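Long-range contacts in transcriptional regulator, SorC family (Enterococcus faecalis, PDB 2O0M), which probably regulates transcription in response to a carbohydrate effector, pairing a DNA-binding domain with a putative sugar-binding domain: residues Q108-V113 with L329-A334; V130-L135 with E159-L164; V240-R245 with A305-K310. All coordinates share one frame; numbering follows the deposited sequence.

Contact 1. Residues Q108-V113 with L329-A334; sequences QRCIVV and LITDEA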
loop_
_atom_site.group_PDB
_atom_site.type_symbol
_atom_site.label_atom_id
_atom_site.label_comp_id
_atom_site.label_asym_id
_atom_site.label_seq_id
_atom_site.Cartn_x
_atom_site.Cartn_y
_atom_site.Cartn_z
ATOM N N GLN A 108 13.930 -8.262 3.060
ATOM C CA GLN A 108 14.745 -7.747 4.178
ATOM C C GLN A 108 14.245 -8.235 5.527
ATOM O O GLN A 108 15.008 -8.671 6.391
ATOM C CB GLN A 108 14.774 -6.195 4.183
ATOM C CG GLN A 108 15.223 -5.575 5.529
ATOM C CD GLN A 108 15.827 -4.176 5.446
ATOM O OE1 GLN A 108 15.902 -3.556 4.394
ATOM N NE2 GLN A 108 16.258 -3.673 6.594
ATOM N N ARG A 109 12.948 -8.124 5.719
ATOM C CA ARG A 109 12.406 -8.296 7.032
ATOM C C ARG A 109 10.945 -8.632 6.926
ATOM O O ARG A 109 10.234 -8.085 6.107
ATOM C CB ARG A 109 12.595 -6.998 7.815
ATOM C CG ARG A 109 12.245 -7.062 9.271
ATOM C CD ARG A 109 13.190 -7.952 10.038
ATOM N NE ARG A 109 12.419 -8.766 10.970
ATOM C CZ ARG A 109 11.946 -8.329 12.134
ATOM N NH1 ARG A 109 12.173 -7.084 12.543
ATOM N NH2 ARG A 109 11.246 -9.152 12.899
ATOM N N CYS A 110 10.509 -9.551 7.769
ATOM C CA CYS A 110 9.099 -9.836 7.914
ATOM C C CYS A 110 8.794 -9.760 9.403
ATOM O O CYS A 110 9.527 -10.327 10.218
ATOM C CB CYS A 110 8.740 -11.208 7.345
ATOM S SG CYS A 110 6.991 -11.609 7.541
ATOM N N ILE A 111 7.750 -9.015 9.749
ATOM C CA ILE A 111 7.240 -8.956 11.116
ATOM C C ILE A 111 5.920 -9.710 11.133
ATOM O O ILE A 111 5.011 -9.380 10.386
ATOM C CB ILE A 111 7.029 -7.509 11.590
ATOM C CG1 ILE A 111 8.369 -6.775 11.595
ATOM C CG2 ILE A 111 6.418 -7.492 12.997
ATOM C CD1 ILE A 111 8.266 -5.269 11.628
ATOM N N VAL A 112 5.831 -10.733 11.982
ATOM C CA VAL A 112 4.631 -11.555 12.085
ATOM C C VAL A 112 3.941 -11.261 13.421
ATOM O O VAL A 112 4.459 -11.588 14.496
ATOM C CB VAL A 112 4.950 -13.066 11.991
ATOM C CG1 VAL A 112 3.689 -13.888 12.182
ATOM C CG2 VAL A 112 5.604 -13.406 10.659
ATOM N N VAL A 113 2.780 -10.621 13.342
ATOM C CA VAL A 113 2.004 -10.252 14.517
ATOM C C VAL A 113 1.153 -11.436 14.967
ATOM O O VAL A 113 0.614 -12.177 14.139
ATOM C CB VAL A 113 1.108 -9.027 14.205
ATOM C CG1 VAL A 113 0.168 -8.704 15.367
ATOM C CG2 VAL A 113 1.985 -7.822 13.863
ATOM N N LEU A 329 7.763 -6.781 5.166
ATOM C CA LEU A 329 6.390 -7.285 5.147
ATOM C C LEU A 329 5.879 -7.375 6.578
ATOM O O LEU A 329 6.432 -8.121 7.388
ATOM C CB LEU A 329 6.305 -8.655 4.475
ATOM C CG LEU A 329 4.940 -9.356 4.534
ATOM C CD1 LEU A 329 3.864 -8.552 3.816
ATOM C CD2 LEU A 329 5.025 -10.755 3.957
ATOM N N ILE A 330 4.841 -6.603 6.880
ATOM C CA ILE A 330 4.127 -6.709 8.158
ATOM C C ILE A 330 2.903 -7.574 7.904
ATOM O O ILE A 330 2.069 -7.254 7.058
ATOM C CB ILE A 330 3.675 -5.348 8.703
ATOM C CG1 ILE A 330 4.899 -4.448 8.906
ATOM C CG2 ILE A 330 2.879 -5.541 10.000
ATOM C CD1 ILE A 330 4.590 -3.028 9.267
ATOM N N THR A 331 2.803 -8.675 8.632
ATOM C CA THR A 331 1.740 -9.633 8.407
ATOM C C THR A 331 1.353 -10.281 9.737
ATOM O O THR A 331 1.801 -9.854 10.807
ATOM C CB THR A 331 2.190 -10.677 7.351
ATOM O OG1 THR A 331 1.073 -11.462 6.909
ATOM C CG2 THR A 331 3.325 -11.569 7.861
ATOM N N ASP A 332 0.520 -11.300 9.669
ATOM C CA ASP A 332 0.126 -11.994 10.896
ATOM C C ASP A 332 0.365 -13.490 10.812
ATOM O O ASP A 332 0.749 -14.015 9.771
ATOM C CB ASP A 332 -1.306 -11.643 11.315
ATOM C CG ASP A 332 -2.346 -11.961 10.259
ATOM O OD1 ASP A 332 -2.081 -12.776 9.357
ATOM O OD2 ASP A 332 -3.456 -11.391 10.353
ATOM N N GLU A 333 0.177 -14.155 11.947
ATOM C CA GLU A 333 0.397 -15.586 12.046
ATOM C C GLU A 333 -0.501 -16.343 11.086
ATOM O O GLU A 333 -0.090 -17.339 10.504
ATOM C CB GLU A 333 0.126 -16.087 13.470
ATOM C CG GLU A 333 1.201 -15.745 14.486
ATOM C CD GLU A 333 0.970 -16.440 15.834
ATOM O OE1 GLU A 333 -0.065 -16.168 16.480
ATOM O OE2 GLU A 333 1.822 -17.261 16.248
ATOM N N ALA A 334 -1.736 -15.888 10.930
ATOM C CA ALA A 334 -2.678 -16.613 10.090
ATOM C C ALA A 334 -2.199 -16.645 8.639
ATOM O O ALA A 334 -2.236 -17.686 7.984
ATOM C CB ALA A 334 -4.048 -16.025 10.203
#
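With SG of C110 trans to its own backbone N (chi1 179°) and CG2 of T331 tucked between its backbone N and carbonyl carbon, thiol and methyl meet on one face of the sheet, C110 SG lying 3.7 Å from T331 CG2. The same rotamer lets T331 OG1 hydrogen-bond A307 O. V112 and T331 lie alongside each other, V112 CG2 being 4.0 Å from T331 CG2, while the other branch, V112 CG1, reaches the start of the following helix, 3.5 Å from E333 N. C110 and L329 also share contact with M101 of helix 96-105. On the opposite face I111 CD1 approaches I330 CG1 more loosely (4.4 Å), and both isoleucines pack on helix 122-138.

The backbones run parallel, the strand axes 23° apart. I111 is bonded through both its polar atoms, I111 N to L329 O at 2.8 Å and I111 O to T331 N at 2.9 Å. At the far end E333 N, in the first turn of helix 333-339, donates to V113 O along a bent path (3.0 Å, 139° at the hydrogen). D332 caps this helix, its OD1 accepting from A335 N and G309 N while OD2 bonds S117 OG. A parallel strand that passes through an N-capping aspartate straight into a helix suits the Rossmann-like alpha/beta fold of this sugar-binding domain.

Contact 2. Residues V130-L135 with E159-L164; sequences VLTNTL and ENMGSL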
loop_
_atom_site.group_PDB
_atom_site.type_symbol
_atom_site.label_atom_id
_atom_site.label_comp_id
_atom_site.label_asym_id
_atom_site.label_seq_id
_atom_site.Cartn_x
_atom_site.Cartn_y
_atom_site.Cartn_z
ATOM N N VAL A 130 3.053 -1.526 14.904
ATOM C CA VAL A 130 4.235 -2.086 14.257
ATOM C C VAL A 130 4.719 -1.133 13.172
ATOM O O VAL A 130 5.925 -0.878 13.048
ATOM C CB VAL A 130 3.954 -3.498 13.666
ATOM C CG1 VAL A 130 5.151 -4.013 12.879
ATOM C CG2 VAL A 130 3.609 -4.490 14.793
ATOM N N LEU A 131 3.797 -0.581 12.385
ATOM C CA LEU A 131 4.228 0.377 11.368
ATOM C C LEU A 131 4.871 1.599 12.016
ATOM O O LEU A 131 5.885 2.109 11.534
ATOM C CB LEU A 131 3.089 0.810 10.440
ATOM C CG LEU A 131 3.513 1.768 9.316
ATOM C CD1 LEU A 131 4.546 1.101 8.432
ATOM C CD2 LEU A 131 2.310 2.229 8.504
ATOM N N THR A 132 4.279 2.079 13.109
ATOM C CA THR A 132 4.848 3.229 13.810
ATOM C C THR A 132 6.297 2.935 14.233
ATOM O O THR A 132 7.210 3.713 13.962
ATOM C CB THR A 132 3.976 3.626 15.002
ATOM O OG1 THR A 132 2.677 3.968 14.519
ATOM C CG2 THR A 132 4.552 4.834 15.729
ATOM N N ASN A 133 6.512 1.798 14.877
ATOM C CA ASN A 133 7.850 1.433 15.337
ATOM C C ASN A 133 8.822 1.262 14.176
ATOM O O ASN A 133 9.982 1.688 14.249
ATOM C CB ASN A 133 7.771 0.173 16.196
ATOM C CG ASN A 133 7.019 0.413 17.493
ATOM O OD1 ASN A 133 6.981 1.543 18.009
ATOM N ND2 ASN A 133 6.419 -0.638 18.031
ATOM N N THR A 134 8.316 0.690 13.088
ATOM C CA THR A 134 9.109 0.428 11.900
ATOM C C THR A 134 9.545 1.736 11.231
ATOM O O THR A 134 10.719 1.923 10.932
ATOM C CB THR A 134 8.314 -0.447 10.914
ATOM O OG1 THR A 134 8.092 -1.741 11.502
ATOM C CG2 THR A 134 9.047 -0.609 9.592
ATOM N N LEU A 135 8.600 2.647 11.004
ATOM C CA LEU A 135 8.940 3.952 10.433
ATOM C C LEU A 135 9.778 4.808 11.389
ATOM O O LEU A 135 10.608 5.587 10.939
ATOM C CB LEU A 135 7.686 4.707 9.995
ATOM C CG LEU A 135 6.858 4.028 8.884
ATOM C CD1 LEU A 135 5.715 4.909 8.513
ATOM C CD2 LEU A 135 7.693 3.683 7.649
ATOM N N GLU A 159 -5.410 4.776 11.416
ATOM C CA GLU A 159 -6.137 5.203 12.627
ATOM C C GLU A 159 -5.373 4.856 13.903
ATOM O O GLU A 159 -5.596 5.466 14.957
ATOM C CB GLU A 159 -7.519 4.549 12.670
ATOM C CG GLU A 159 -8.468 5.018 11.585
ATOM C CD GLU A 159 -8.962 6.449 11.779
ATOM O OE1 GLU A 159 -8.775 7.016 12.892
ATOM O OE2 GLU A 159 -9.557 6.993 10.816
ATOM N N ASN A 160 -4.470 3.883 13.809
ATOM C CA ASN A 160 -3.774 3.337 14.974
ATOM C C ASN A 160 -2.274 3.643 15.013
ATOM O O ASN A 160 -1.498 2.936 15.670
ATOM C CB ASN A 160 -4.037 1.833 15.040
ATOM C CG ASN A 160 -5.452 1.515 15.491
ATOM O OD1 ASN A 160 -5.762 1.614 16.675
ATOM N ND2 ASN A 160 -6.310 1.112 14.557
HETATM N N MSE A 161 -1.872 4.725 14.357
HETATM C CA MSE A 161 -0.470 5.142 14.352
HETATM C C MSE A 161 -0.141 6.014 15.558
HETATM O O MSE A 161 -1.026 6.666 16.119
HETATM C CB MSE A 161 -0.163 5.936 13.098
HETATM C CG MSE A 161 -0.465 5.192 11.867
HETATM SE SE MSE A 161 0.910 3.924 11.586
HETATM C CE MSE A 161 2.443 5.102 11.032
ATOM N N GLY A 162 1.139 6.039 15.913
ATOM C CA GLY A 162 1.666 6.900 16.971
ATOM C C GLY A 162 2.573 7.962 16.381
ATOM O O GLY A 162 2.746 8.053 15.167
ATOM N N SER A 163 3.174 8.751 17.262
ATOM C CA SER A 163 3.942 9.909 16.874
ATOM C C SER A 163 5.226 9.548 16.117
ATOM O O SER A 163 5.956 8.647 16.518
ATOM C CB SER A 163 4.303 10.716 18.126
ATOM O OG SER A 163 5.039 11.866 17.763
ATOM N N LEU A 164 5.494 10.275 15.035
ATOM C CA LEU A 164 6.771 10.174 14.312
ATOM C C LEU A 164 7.470 11.517 14.139
ATOM O O LEU A 164 8.664 11.546 13.872
ATOM C CB LEU A 164 6.579 9.561 12.915
ATOM C CG LEU A 164 6.052 8.130 12.913
ATOM C CD1 LEU A 164 5.703 7.661 11.493
ATOM C CD2 LEU A 164 7.040 7.171 13.553
#
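The loop that follows helix 152-159 belongs to a beta-alpha-beta crossover between the parallel strands 142-148 and 169-175, and here T132 of helix 122-138 ties it down at G162. G162 N donates to T132 OG1 over 2.9 Å, nearly straight at 167°. With chi1 at -60° the hydroxyl sits beside its own backbone N, where it also hydrogen-bonds G128 O one turn back; OG1 is thus held from two directions, joining helix to loop. The methyl branch lies alongside the loop backbone, T132 CG2 being 3.6 Å from G162 N.

M161, present as selenomethionine, folds back at chi2 and chi3. This bend carries its selenium onto the helix, 3.4 Å from T132 OG1 and 3.8 Å from L131 CD2. The M161 and L131 side chains meet at a slant, whereas L135 crosses M161 at about a right angle, with L135 CD1 4.1 Å from M161 CE. L164 straddles the helix surface with its two methyls: CD2 lies 3.5 Å from T132 O, and CD1 lies 3.9 Å from L135 CB.

Beyond this interface L131 reaches M195 of helix 188-199 and V240 of strand 238-245, and L135 reaches C238 of that same strand. V130 and T134 instead pack on I111 of strand 109-113, and the backbone of L164 is bonded to T199 at the end of helix 188-199.

Contact 3. Residues V240-R245 with A305-K310; sequences VHSIGR and AIAGGK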
loop_
_atom_site.group_PDB
_atom_site.type_symbol
_atom_site.label_atom_id
_atom_site.label_comp_id
_atom_site.label_asym_id
_atom_site.label_seq_id
_atom_site.Cartn_x
_atom_site.Cartn_y
_atom_site.Cartn_z
ATOM N N VAL A 240 4.163 2.892 1.663
ATOM C CA VAL A 240 3.444 1.929 2.502
ATOM C C VAL A 240 2.153 1.539 1.790
ATOM O O VAL A 240 1.416 2.399 1.288
ATOM C CB VAL A 240 3.126 2.458 3.923
ATOM C CG1 VAL A 240 2.564 1.341 4.757
ATOM C CG2 VAL A 240 4.363 3.043 4.565
ATOM N N HIS A 241 1.893 0.233 1.726
ATOM C CA HIS A 241 0.741 -0.268 1.003
ATOM C C HIS A 241 0.277 -1.597 1.562
ATOM O O HIS A 241 1.024 -2.266 2.269
ATOM C CB HIS A 241 1.104 -0.412 -0.474
ATOM C CG HIS A 241 2.079 -1.516 -0.760
ATOM N ND1 HIS A 241 3.427 -1.424 -0.490
ATOM C CD2 HIS A 241 1.890 -2.734 -1.317
ATOM C CE1 HIS A 241 4.024 -2.547 -0.852
ATOM N NE2 HIS A 241 3.116 -3.348 -1.382
ATOM N N SER A 242 -0.957 -1.974 1.234
ATOM C CA SER A 242 -1.403 -3.345 1.432
ATOM C C SER A 242 -1.351 -4.083 0.096
ATOM O O SER A 242 -0.849 -3.572 -0.921
ATOM C CB SER A 242 -2.790 -3.409 2.102
ATOM O OG SER A 242 -3.097 -4.721 2.543
ATOM N N ILE A 243 -1.824 -5.319 0.128
ATOM C CA ILE A 243 -1.939 -6.176 -1.038
ATOM C C ILE A 243 -3.380 -6.621 -1.071
ATOM O O ILE A 243 -3.895 -7.160 -0.083
ATOM C CB ILE A 243 -0.992 -7.387 -0.931
ATOM C CG1 ILE A 243 0.469 -6.915 -0.842
ATOM C CG2 ILE A 243 -1.163 -8.329 -2.117
ATOM C CD1 ILE A 243 1.400 -7.967 -0.274
ATOM N N GLY A 244 -4.035 -6.399 -2.201
ATOM C CA GLY A 244 -5.450 -6.725 -2.332
ATOM C C GLY A 244 -5.676 -8.073 -2.977
ATOM O O GLY A 244 -4.833 -8.566 -3.730
ATOM N N ARG A 245 -6.820 -8.668 -2.656
ATOM C CA ARG A 245 -7.318 -9.843 -3.350
ATOM C C ARG A 245 -7.969 -9.313 -4.637
ATOM O O ARG A 245 -8.895 -8.492 -4.588
ATOM C CB ARG A 245 -8.284 -10.613 -2.435
ATOM C CG ARG A 245 -7.581 -11.154 -1.181
ATOM C CD ARG A 245 -8.504 -11.745 -0.121
ATOM N NE ARG A 245 -9.194 -12.921 -0.632
ATOM C CZ ARG A 245 -10.465 -12.951 -1.031
ATOM N NH1 ARG A 245 -11.223 -11.864 -0.969
ATOM N NH2 ARG A 245 -10.986 -14.071 -1.501
ATOM N N ALA A 305 5.089 -3.306 3.016
ATOM C CA ALA A 305 3.829 -3.952 2.655
ATOM C C ALA A 305 3.161 -4.447 3.947
ATOM O O ALA A 305 3.808 -5.061 4.803
ATOM C CB ALA A 305 4.067 -5.112 1.741
ATOM N N ILE A 306 1.861 -4.199 4.075
ATOM C CA ILE A 306 1.112 -4.613 5.261
ATOM C C ILE A 306 -0.087 -5.413 4.795
ATOM O O ILE A 306 -0.985 -4.865 4.175
ATOM C CB ILE A 306 0.605 -3.396 6.069
ATOM C CG1 ILE A 306 1.757 -2.449 6.398
ATOM C CG2 ILE A 306 -0.076 -3.867 7.353
ATOM C CD1 ILE A 306 1.339 -1.204 7.199
ATOM N N ALA A 307 -0.117 -6.698 5.121
ATOM C CA ALA A 307 -1.197 -7.567 4.656
ATOM C C ALA A 307 -1.244 -8.798 5.529
ATOM O O ALA A 307 -0.220 -9.450 5.764
ATOM C CB ALA A 307 -1.018 -7.943 3.198
ATOM N N GLY A 308 -2.443 -9.110 5.997
ATOM C CA GLY A 308 -2.619 -10.225 6.909
ATOM C C GLY A 308 -3.879 -11.005 6.621
ATOM O O GLY A 308 -4.688 -10.623 5.761
ATOM N N GLY A 309 -4.036 -12.092 7.369
ATOM C CA GLY A 309 -5.197 -12.967 7.275
ATOM C C GLY A 309 -4.888 -14.168 6.396
ATOM O O GLY A 309 -4.222 -14.047 5.372
ATOM N N LYS A 310 -5.368 -15.340 6.797
ATOM C CA LYS A 310 -5.264 -16.511 5.945
ATOM C C LYS A 310 -5.867 -16.229 4.555
ATOM O O LYS A 310 -5.386 -16.739 3.542
ATOM C CB LYS A 310 -5.956 -17.712 6.600
ATOM C CG LYS A 310 -5.870 -18.977 5.775
ATOM C CD LYS A 310 -7.099 -19.207 4.924
ATOM C CE LYS A 310 -6.833 -20.314 3.926
ATOM N NZ LYS A 310 -7.962 -20.589 3.014
#
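H241 and S242 supply the two hydrogen bonds that join these segments, both to I306. H241 O accepts from I306 N at 2.8 Å, in the carbonyl plane and with 154° at the hydrogen, while A305 CA adds a CA-H...O contact to the same oxygen. Regular parallel pairing would next bring I243 N to I306 O, but they stand 4.2 Å apart. The side chain of S242 takes that acceptor instead: with OG trans to the backbone N (chi1 -168°), S242 OG donates to I306 O over 2.7 Å, again in the carbonyl plane. I306 O is therefore satisfied, whereas I243 N is buried with no partner in the model. I243 O, by contrast, accepts from K312 NZ, and S242 O has a weak bond from S272 OG.

Apolar contacts surround these bonds. The H241 ring presents a face to A305 CA, 4.1 Å from the ring centroid in a CH-pi contact, with H241 CE1 3.6 Å from A305 CB; rings of F273 and Y319 also meet the imidazole. On the face of the sheet covered by helices 122-138 and 152-159, V240 CG1 meets I306 CD1 at 3.7 Å.

The side chain of S242 lies about 4 Å from a bound phosphate ion, probably from the crystallisation liquor. Parallel strands that part at their C-terminal ends and continue into loops are characteristic of Rossmann-like folds, whose ligand sites commonly lie there; the phosphate is consistent with such a pocket in this putative sugar-binding domain.

Overall arrangement
All three contacts belong to the putative sugar-binding domain. Contacts 1 and 3 share its central sheet, in which strands 109-113, 328-332, 302-306 and 238-245 stand side by side in that order; their centres are about 10 Å apart. Helix 122-138, which carries one side of contact 2, packs against both, through V130 onto I330 and through L131 onto I306. The centre of contact 2 is about 15 Å from that of contact 1 and about 16 Å from that of contact 3. Contact 1 pairs strands close to the two ends of the modelled chain and encloses contact 2 and then contact 3 in sequence, so the first and last strands of the modelled chain are neighbours in the sheet.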